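Local structure of aldehyde dehydrogenase (4H7N) at residues A[295-308]-A[337-349]. The protein probably oxidises aldehydes to carboxylic acids with NAD+ as the electron acceptor, as other members of the aldehyde dehydrogenase family do. Residues are numbered along the deposited sequence; the frame is centred on the assembly and turned at random.
Sequences LAYPLVEDGAIGPI and VEELGGGWWCRPT
Trp345 slots its indole between Pro307 and Tyr297. Pro307 CB sits over one face, 3.7 Å from the centroid of the six-membered ring and almost on its normal. Tyr297 CB lies over the opposite face. The Tyr297 ring then turns its edge to the indole in an offset edge-to-face pair, with planes at 62°. Tyr297 CG is anti to the backbone N (chi1 -178°), which carries the phenol out to the hairpin, where Leu340 CB packs on one ring face, 3.9 Å from Tyr297 CZ. Trp345 NE1 donates to Leu340 O at 3.0 Å and, with the groups over both faces, helps fix the indole's rotation. Gly343 N also donates to Leu340 O. Replacing Trp345 by an alanine is likely to open a gap between Pro307 and Tyr297 and to cost Leu340 O one of these two bonds. Leu295 CD1 lies over the centre of the Arg347 guanidinium, while Arg347 NH1 bridges to Glu338 OE2 at 3.0 Å. Ile308 N donates to Trp344 O at 2.9 Å, and two waters link the backbones nearby. The loop after helix 279-292 thus holds the type I' hairpin 338-345 largely by apolar and CH-pi packing on a buried indole, whose one N-H is satisfied within the hairpin itself.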
ATOM      1  N   LEU A 295      -9.331  -3.434 -41.089  1.00 36.23           N
ATOM      2  CA  LEU A 295      -8.914  -4.645 -40.393  1.00 36.56           C
ATOM      3  C   LEU A 295      -7.600  -5.120 -40.995  1.00 36.01           C
ATOM      4  O   LEU A 295      -7.330  -4.896 -42.156  1.00 36.35           O
ATOM      5  CB  LEU A 295      -9.948  -5.759 -40.548  1.00 37.09           C
ATOM      6  CG  LEU A 295     -11.324  -5.445 -40.002  1.00 36.96           C
ATOM      7  CD1 LEU A 295     -12.182  -6.687 -40.116  1.00 39.04           C
ATOM      8  CD2 LEU A 295     -11.178  -4.999 -38.558  1.00 36.23           C
ATOM      9  N   ALA A 296      -6.788  -5.773 -40.176  1.00 34.25           N
ATOM     10  CA  ALA A 296      -5.514  -6.327 -40.583  1.00 33.53           C
ATOM     11  C   ALA A 296      -5.797  -7.723 -41.132  1.00 34.09           C
ATOM     12  O   ALA A 296      -5.301  -8.717 -40.655  1.00 32.96           O
ATOM     13  CB  ALA A 296      -4.558  -6.375 -39.406  1.00 32.64           C
ATOM     14  N   TYR A 297      -6.604  -7.744 -42.183  1.00 37.44           N
ATOM     15  CA  TYR A 297      -7.113  -8.943 -42.762  1.00 37.74           C
ATOM     16  C   TYR A 297      -7.205  -8.690 -44.267  1.00 40.08           C
ATOM     17  O   TYR A 297      -7.700  -7.653 -44.674  1.00 37.94           O
ATOM     18  CB  TYR A 297      -8.503  -9.222 -42.212  1.00 38.94           C
ATOM     19  CG  TYR A 297      -9.026 -10.494 -42.784  1.00 39.86           C
ATOM     20  CD1 TYR A 297      -8.541 -11.708 -42.336  1.00 39.49           C
ATOM     21  CD2 TYR A 297      -9.943 -10.488 -43.848  1.00 42.95           C
ATOM     22  CE1 TYR A 297      -8.972 -12.899 -42.884  1.00 41.75           C
ATOM     23  CE2 TYR A 297     -10.382 -11.683 -44.412  1.00 44.23           C
ATOM     24  CZ  TYR A 297      -9.885 -12.882 -43.925  1.00 44.97           C
ATOM     25  OH  TYR A 297     -10.298 -14.079 -44.441  1.00 46.59           O
ATOM     26  N   PRO A 298      -6.768  -9.639 -45.088  1.00 40.04           N
ATOM     27  CA  PRO A 298      -6.284 -10.993 -44.778  1.00 40.30           C
ATOM     28  C   PRO A 298      -4.883 -11.067 -44.248  1.00 39.14           C
ATOM     29  O   PRO A 298      -4.574 -12.033 -43.627  1.00 39.76           O
ATOM     30  CB  PRO A 298      -6.347 -11.708 -46.150  1.00 42.10           C
ATOM     31  CG  PRO A 298      -6.286 -10.605 -47.153  1.00 43.41           C
ATOM     32  CD  PRO A 298      -7.054  -9.475 -46.538  1.00 42.25           C
ATOM     33  N   LEU A 299      -4.045 -10.064 -44.497  1.00 40.35           N
ATOM     34  CA  LEU A 299      -2.664 -10.043 -43.992  1.00 41.08           C
ATOM     35  C   LEU A 299      -2.478  -8.988 -42.914  1.00 39.78           C
ATOM     36  O   LEU A 299      -3.193  -7.991 -42.866  1.00 35.64           O
ATOM     37  CB  LEU A 299      -1.689  -9.732 -45.132  1.00 46.00           C
ATOM     38  CG  LEU A 299      -1.903 -10.555 -46.402  1.00 48.70           C
ATOM     39  CD1 LEU A 299      -0.967 -10.049 -47.472  1.00 50.73           C
ATOM     40  CD2 LEU A 299      -1.664 -12.029 -46.104  1.00 50.56           C
ATOM     41  N   VAL A 300      -1.472  -9.198 -42.077  1.00 43.37           N
ATOM     42  CA  VAL A 300      -1.198  -8.303 -40.953  1.00 43.72           C
ATOM     43  C   VAL A 300      -0.917  -6.881 -41.426  1.00 44.29           C
ATOM     44  O   VAL A 300      -1.233  -5.926 -40.739  1.00 40.60           O
ATOM     45  CB  VAL A 300      -0.013  -8.803 -40.077  1.00 48.98           C
ATOM     46  CG1 VAL A 300       0.197  -7.877 -38.889  1.00 49.74           C
ATOM     47  CG2 VAL A 300      -0.307 -10.173 -39.510  1.00 52.00           C
ATOM     48  N   GLU A 301      -0.343  -6.747 -42.611  1.00 42.67           N
ATOM     49  CA  GLU A 301      -0.061  -5.445 -43.208  1.00 44.47           C
ATOM     50  C   GLU A 301      -1.312  -4.731 -43.728  1.00 42.65           C
ATOM     51  O   GLU A 301      -1.228  -3.577 -44.100  1.00 42.03           O
ATOM     52  CB  GLU A 301       0.902  -5.614 -44.423  1.00 48.58           C
ATOM     53  CG  GLU A 301       2.294  -6.187 -44.096  1.00 53.52           C
ATOM     54  CD  GLU A 301       2.331  -7.678 -43.667  1.00 54.90           C
ATOM     55  OE1 GLU A 301       1.472  -8.516 -44.103  1.00 46.93           O
ATOM     56  OE2 GLU A 301       3.250  -8.003 -42.864  1.00 55.93           O
ATOM     57  N   ASP A 302      -2.451  -5.399 -43.852  1.00 40.80           N
ATOM     58  CA  ASP A 302      -3.577  -4.776 -44.553  1.00 40.64           C
ATOM     59  C   ASP A 302      -4.334  -3.717 -43.728  1.00 41.75           C
ATOM     60  O   ASP A 302      -5.316  -3.155 -44.211  1.00 42.77           O
ATOM     61  CB  ASP A 302      -4.559  -5.848 -45.051  1.00 41.74           C
ATOM     62  CG  ASP A 302      -3.959  -6.726 -46.134  1.00 43.42           C
ATOM     63  OD1 ASP A 302      -3.059  -6.235 -46.842  1.00 44.23           O
ATOM     64  OD2 ASP A 302      -4.358  -7.907 -46.280  1.00 46.33           O
ATOM     65  N   GLY A 303      -3.922  -3.441 -42.495  1.00 39.17           N
ATOM     66  CA  GLY A 303      -4.720  -2.512 -41.698  1.00 39.37           C
ATOM     67  C   GLY A 303      -4.269  -2.365 -40.269  1.00 38.11           C
ATOM     68  O   GLY A 303      -3.435  -3.122 -39.771  1.00 40.71           O
ATOM     69  N   ALA A 304      -4.828  -1.367 -39.614  1.00 38.62           N
ATOM     70  CA  ALA A 304      -4.440  -1.012 -38.266  1.00 41.46           C
ATOM     71  C   ALA A 304      -5.159  -1.857 -37.195  1.00 38.82           C
ATOM     72  O   ALA A 304      -4.674  -1.993 -36.072  1.00 40.55           O
ATOM     73  CB  ALA A 304      -4.741   0.473 -38.039  1.00 43.60           C
ATOM     74  N   ILE A 305      -6.312  -2.424 -37.528  1.00 36.40           N
ATOM     75  CA  ILE A 305      -7.166  -3.054 -36.480  1.00 34.25           C
ATOM     76  C   ILE A 305      -6.978  -4.557 -36.501  1.00 31.63           C
ATOM     77  O   ILE A 305      -7.401  -5.247 -37.474  1.00 29.50           O
ATOM     78  CB  ILE A 305      -8.646  -2.703 -36.684  1.00 33.13           C
ATOM     79  CG1 ILE A 305      -8.792  -1.185 -36.822  1.00 33.80           C
ATOM     80  CG2 ILE A 305      -9.505  -3.284 -35.560  1.00 32.92           C
ATOM     81  CD1 ILE A 305      -8.212  -0.420 -35.645  1.00 35.70           C
ATOM     82  N   GLY A 306      -6.320  -5.053 -35.457  1.00 28.39           N
ATOM     83  CA  GLY A 306      -6.137  -6.498 -35.286  1.00 29.20           C
ATOM     84  C   GLY A 306      -7.389  -7.235 -34.814  1.00 27.64           C
ATOM     85  O   GLY A 306      -8.403  -6.619 -34.519  1.00 28.25           O
ATOM     86  N   PRO A 307      -7.286  -8.548 -34.680  1.00 27.71           N
ATOM     87  CA  PRO A 307      -8.380  -9.348 -34.223  1.00 28.15           C
ATOM     88  C   PRO A 307      -8.626  -9.208 -32.739  1.00 27.92           C
ATOM     89  O   PRO A 307      -7.734  -8.780 -31.987  1.00 25.99           O
ATOM     90  CB  PRO A 307      -7.920 -10.769 -34.531  1.00 28.57           C
ATOM     91  CG  PRO A 307      -6.443 -10.720 -34.425  1.00 29.46           C
ATOM     92  CD  PRO A 307      -6.073  -9.358 -34.917  1.00 29.28           C
ATOM     93  N   ILE A 308      -9.794  -9.659 -32.313  1.00 26.63           N
ATOM     94  CA  ILE A 308     -10.053  -9.836 -30.903  1.00 26.40           C
ATOM     95  C   ILE A 308      -9.269 -11.050 -30.477  1.00 28.29           C
ATOM     96  O   ILE A 308      -9.502 -12.130 -30.983  1.00 27.44           O
ATOM     97  CB  ILE A 308     -11.527 -10.060 -30.670  1.00 29.08           C
ATOM     98  CG1 ILE A 308     -12.289  -8.839 -31.198  1.00 29.80           C
ATOM     99  CG2 ILE A 308     -11.812 -10.316 -29.203  1.00 28.72           C
ATOM    100  CD1 ILE A 308     -13.716  -9.171 -31.526  1.00 34.87           C
ATOM    101  N   VAL A 337     -19.458  -8.678 -34.552  1.00 33.23           N
ATOM    102  CA  VAL A 337     -18.363  -9.585 -34.260  1.00 32.56           C
ATOM    103  C   VAL A 337     -18.418 -10.759 -35.227  1.00 35.66           C
ATOM    104  O   VAL A 337     -19.355 -11.534 -35.201  1.00 36.23           O
ATOM    105  CB  VAL A 337     -18.424 -10.074 -32.827  1.00 32.70           C
ATOM    106  CG1 VAL A 337     -17.330 -11.104 -32.566  1.00 32.42           C
ATOM    107  CG2 VAL A 337     -18.293  -8.871 -31.868  1.00 31.88           C
ATOM    108  N   GLU A 338     -17.431 -10.880 -36.104  1.00 37.13           N
ATOM    109  CA  GLU A 338     -17.482 -11.903 -37.172  1.00 40.50           C
ATOM    110  C   GLU A 338     -16.204 -12.710 -37.242  1.00 38.96           C
ATOM    111  O   GLU A 338     -15.115 -12.234 -36.832  1.00 38.64           O
ATOM    112  CB  GLU A 338     -17.776 -11.269 -38.515  1.00 46.21           C
ATOM    113  CG  GLU A 338     -17.004  -9.984 -38.759  1.00 50.53           C
ATOM    114  CD  GLU A 338     -17.302  -9.363 -40.117  1.00 57.57           C
ATOM    115  OE1 GLU A 338     -18.014 -10.011 -40.900  1.00 63.58           O
ATOM    116  OE2 GLU A 338     -16.807  -8.244 -40.398  1.00 61.91           O
ATOM    117  N   GLU A 339     -16.355 -13.937 -37.713  1.00 37.64           N
ATOM    118  CA  GLU A 339     -15.256 -14.846 -37.972  1.00 39.04           C
ATOM    119  C   GLU A 339     -14.716 -14.613 -39.384  1.00 39.41           C
ATOM    120  O   GLU A 339     -15.468 -14.531 -40.348  1.00 37.92           O
ATOM    121  CB  GLU A 339     -15.690 -16.314 -37.738  1.00 43.29           C
ATOM    122  CG  GLU A 339     -14.608 -17.365 -38.052  1.00 49.07           C
ATOM    123  CD  GLU A 339     -14.665 -17.916 -39.494  1.00 52.21           C
ATOM    124  OE1 GLU A 339     -15.684 -18.539 -39.848  1.00 60.98           O
ATOM    125  OE2 GLU A 339     -13.704 -17.753 -40.279  1.00 53.09           O
ATOM    126  N   LEU A 340     -13.403 -14.425 -39.490  1.00 39.04           N
ATOM    127  CA  LEU A 340     -12.740 -14.283 -40.771  1.00 38.77           C
ATOM    128  C   LEU A 340     -11.387 -14.989 -40.689  1.00 39.09           C
ATOM    129  O   LEU A 340     -10.558 -14.715 -39.776  1.00 36.93           O
ATOM    130  CB  LEU A 340     -12.547 -12.826 -41.138  1.00 40.14           C
ATOM    131  CG  LEU A 340     -13.789 -11.931 -41.243  1.00 42.07           C
ATOM    132  CD1 LEU A 340     -13.320 -10.490 -41.187  1.00 43.82           C
ATOM    133  CD2 LEU A 340     -14.578 -12.217 -42.528  1.00 43.05           C
ATOM    134  N   GLY A 341     -11.183 -15.933 -41.608  1.00 38.20           N
ATOM    135  CA  GLY A 341      -9.973 -16.768 -41.628  1.00 38.24           C
ATOM    136  C   GLY A 341      -9.779 -17.568 -40.358  1.00 38.38           C
ATOM    137  O   GLY A 341      -8.662 -17.995 -40.042  1.00 38.60           O
ATOM    138  N   GLY A 342     -10.865 -17.803 -39.634  1.00 39.01           N
ATOM    139  CA  GLY A 342     -10.814 -18.550 -38.391  1.00 39.41           C
ATOM    140  C   GLY A 342     -10.651 -17.688 -37.149  1.00 37.18           C
ATOM    141  O   GLY A 342     -10.762 -18.187 -36.026  1.00 39.92           O
ATOM    142  N   GLY A 343     -10.352 -16.409 -37.331  1.00 34.83           N
ATOM    143  CA  GLY A 343     -10.236 -15.455 -36.220  1.00 33.84           C
ATOM    144  C   GLY A 343     -11.509 -14.663 -35.968  1.00 32.59           C
ATOM    145  O   GLY A 343     -12.383 -14.629 -36.812  1.00 33.18           O
ATOM    146  N   TRP A 344     -11.606 -14.021 -34.808  1.00 31.39           N
ATOM    147  CA  TRP A 344     -12.736 -13.147 -34.500  1.00 31.35           C
ATOM    148  C   TRP A 344     -12.296 -11.691 -34.666  1.00 29.82           C
ATOM    149  O   TRP A 344     -11.206 -11.301 -34.234  1.00 29.11           O
ATOM    150  CB  TRP A 344     -13.216 -13.327 -33.050  1.00 31.23           C
ATOM    151  CG  TRP A 344     -13.955 -14.603 -32.773  1.00 34.46           C
ATOM    152  CD1 TRP A 344     -13.546 -15.626 -31.967  1.00 34.99           C
ATOM    153  CD2 TRP A 344     -15.239 -14.984 -33.287  1.00 36.97           C
ATOM    154  NE1 TRP A 344     -14.482 -16.622 -31.961  1.00 37.18           N
ATOM    155  CE2 TRP A 344     -15.534 -16.260 -32.761  1.00 36.99           C
ATOM    156  CE3 TRP A 344     -16.166 -14.370 -34.151  1.00 37.70           C
ATOM    157  CZ2 TRP A 344     -16.722 -16.945 -33.055  1.00 38.93           C
ATOM    158  CZ3 TRP A 344     -17.333 -15.037 -34.459  1.00 40.48           C
ATOM    159  CH2 TRP A 344     -17.608 -16.326 -33.906  1.00 41.36           C
ATOM    160  N   TRP A 345     -13.200 -10.898 -35.211  1.00 29.69           N
ATOM    161  CA  TRP A 345     -12.967  -9.516 -35.565  1.00 31.10           C
ATOM    162  C   TRP A 345     -14.186  -8.643 -35.275  1.00 31.58           C
ATOM    163  O   TRP A 345     -15.332  -9.114 -35.277  1.00 32.53           O
ATOM    164  CB  TRP A 345     -12.645  -9.400 -37.055  1.00 30.87           C
ATOM    165  CG  TRP A 345     -11.564 -10.295 -37.508  1.00 31.59           C
ATOM    166  CD1 TRP A 345     -11.671 -11.615 -37.821  1.00 33.39           C
ATOM    167  CD2 TRP A 345     -10.203  -9.937 -37.735  1.00 32.43           C
ATOM    168  NE1 TRP A 345     -10.453 -12.117 -38.210  1.00 32.64           N
ATOM    169  CE2 TRP A 345      -9.534 -11.106 -38.176  1.00 32.26           C
ATOM    170  CE3 TRP A 345      -9.483  -8.745 -37.625  1.00 31.19           C
ATOM    171  CZ2 TRP A 345      -8.197 -11.120 -38.490  1.00 31.98           C
ATOM    172  CZ3 TRP A 345      -8.146  -8.758 -37.962  1.00 31.91           C
ATOM    173  CH2 TRP A 345      -7.516  -9.948 -38.382  1.00 32.02           C
ATOM    174  N   CYS A 346     -13.914  -7.376 -34.990  1.00 32.90           N
ATOM    175  CA  CYS A 346     -14.946  -6.340 -34.887  1.00 31.31           C
ATOM    176  C   CYS A 346     -14.349  -5.045 -35.398  1.00 30.60           C
ATOM    177  O   CYS A 346     -13.243  -4.639 -34.991  1.00 29.91           O
ATOM    178  CB  CYS A 346     -15.400  -6.130 -33.443  1.00 31.22           C
ATOM    179  SG  CYS A 346     -16.891  -5.065 -33.312  1.00 34.76           S
ATOM    180  N   ARG A 347     -15.100  -4.373 -36.236  1.00 30.26           N
ATOM    181  CA  ARG A 347     -14.670  -3.077 -36.722  1.00 33.70           C
ATOM    182  C   ARG A 347     -15.047  -1.980 -35.738  1.00 32.03           C
ATOM    183  O   ARG A 347     -15.961  -2.139 -34.928  1.00 32.55           O
ATOM    184  CB  ARG A 347     -15.296  -2.747 -38.078  1.00 36.09           C
ATOM    185  CG  ARG A 347     -14.805  -3.599 -39.221  1.00 41.59           C
ATOM    186  CD  ARG A 347     -15.526  -3.238 -40.513  1.00 46.95           C
ATOM    187  NE  ARG A 347     -14.703  -3.681 -41.632  1.00 54.06           N
ATOM    188  CZ  ARG A 347     -14.731  -4.893 -42.173  1.00 54.45           C
ATOM    189  NH1 ARG A 347     -15.582  -5.826 -41.739  1.00 57.39           N
ATOM    190  NH2 ARG A 347     -13.899  -5.169 -43.170  1.00 58.38           N
ATOM    191  N   PRO A 348     -14.345  -0.853 -35.821  1.00 31.90           N
ATOM    192  CA  PRO A 348     -14.738   0.357 -35.088  1.00 30.90           C
ATOM    193  C   PRO A 348     -16.233   0.626 -35.230  1.00 31.10           C
ATOM    194  O   PRO A 348     -16.768   0.610 -36.323  1.00 30.79           O
ATOM    195  CB  PRO A 348     -13.910   1.448 -35.773  1.00 31.93           C
ATOM    196  CG  PRO A 348     -12.675   0.734 -36.217  1.00 31.60           C
ATOM    197  CD  PRO A 348     -13.183  -0.602 -36.699  1.00 32.27           C
ATOM    198  N   THR A 349     -16.902   0.773 -34.106  1.00 29.34           N
ATOM    199  CA  THR A 349     -18.343   0.803 -34.053  1.00 29.74           C
ATOM    200  C   THR A 349     -18.803   2.048 -33.337  1.00 31.22           C
ATOM    201  O   THR A 349     -18.462   2.234 -32.168  1.00 30.49           O
ATOM    202  CB  THR A 349     -18.829  -0.433 -33.309  1.00 29.70           C
ATOM    203  OG1 THR A 349     -18.397  -1.602 -34.016  1.00 29.78           O
ATOM    204  CG2 THR A 349     -20.308  -0.463 -33.150  1.00 29.78           C
TER
HETATM  205  O   HOH W   1     -10.906  -3.536 -43.259  1.00 47.22           O
HETATM  206  O   HOH W   2     -11.094  -6.575 -35.202  1.00 27.16           O
HETATM  207  O   HOH W   3      -9.580 -14.209 -32.632  1.00 26.96           O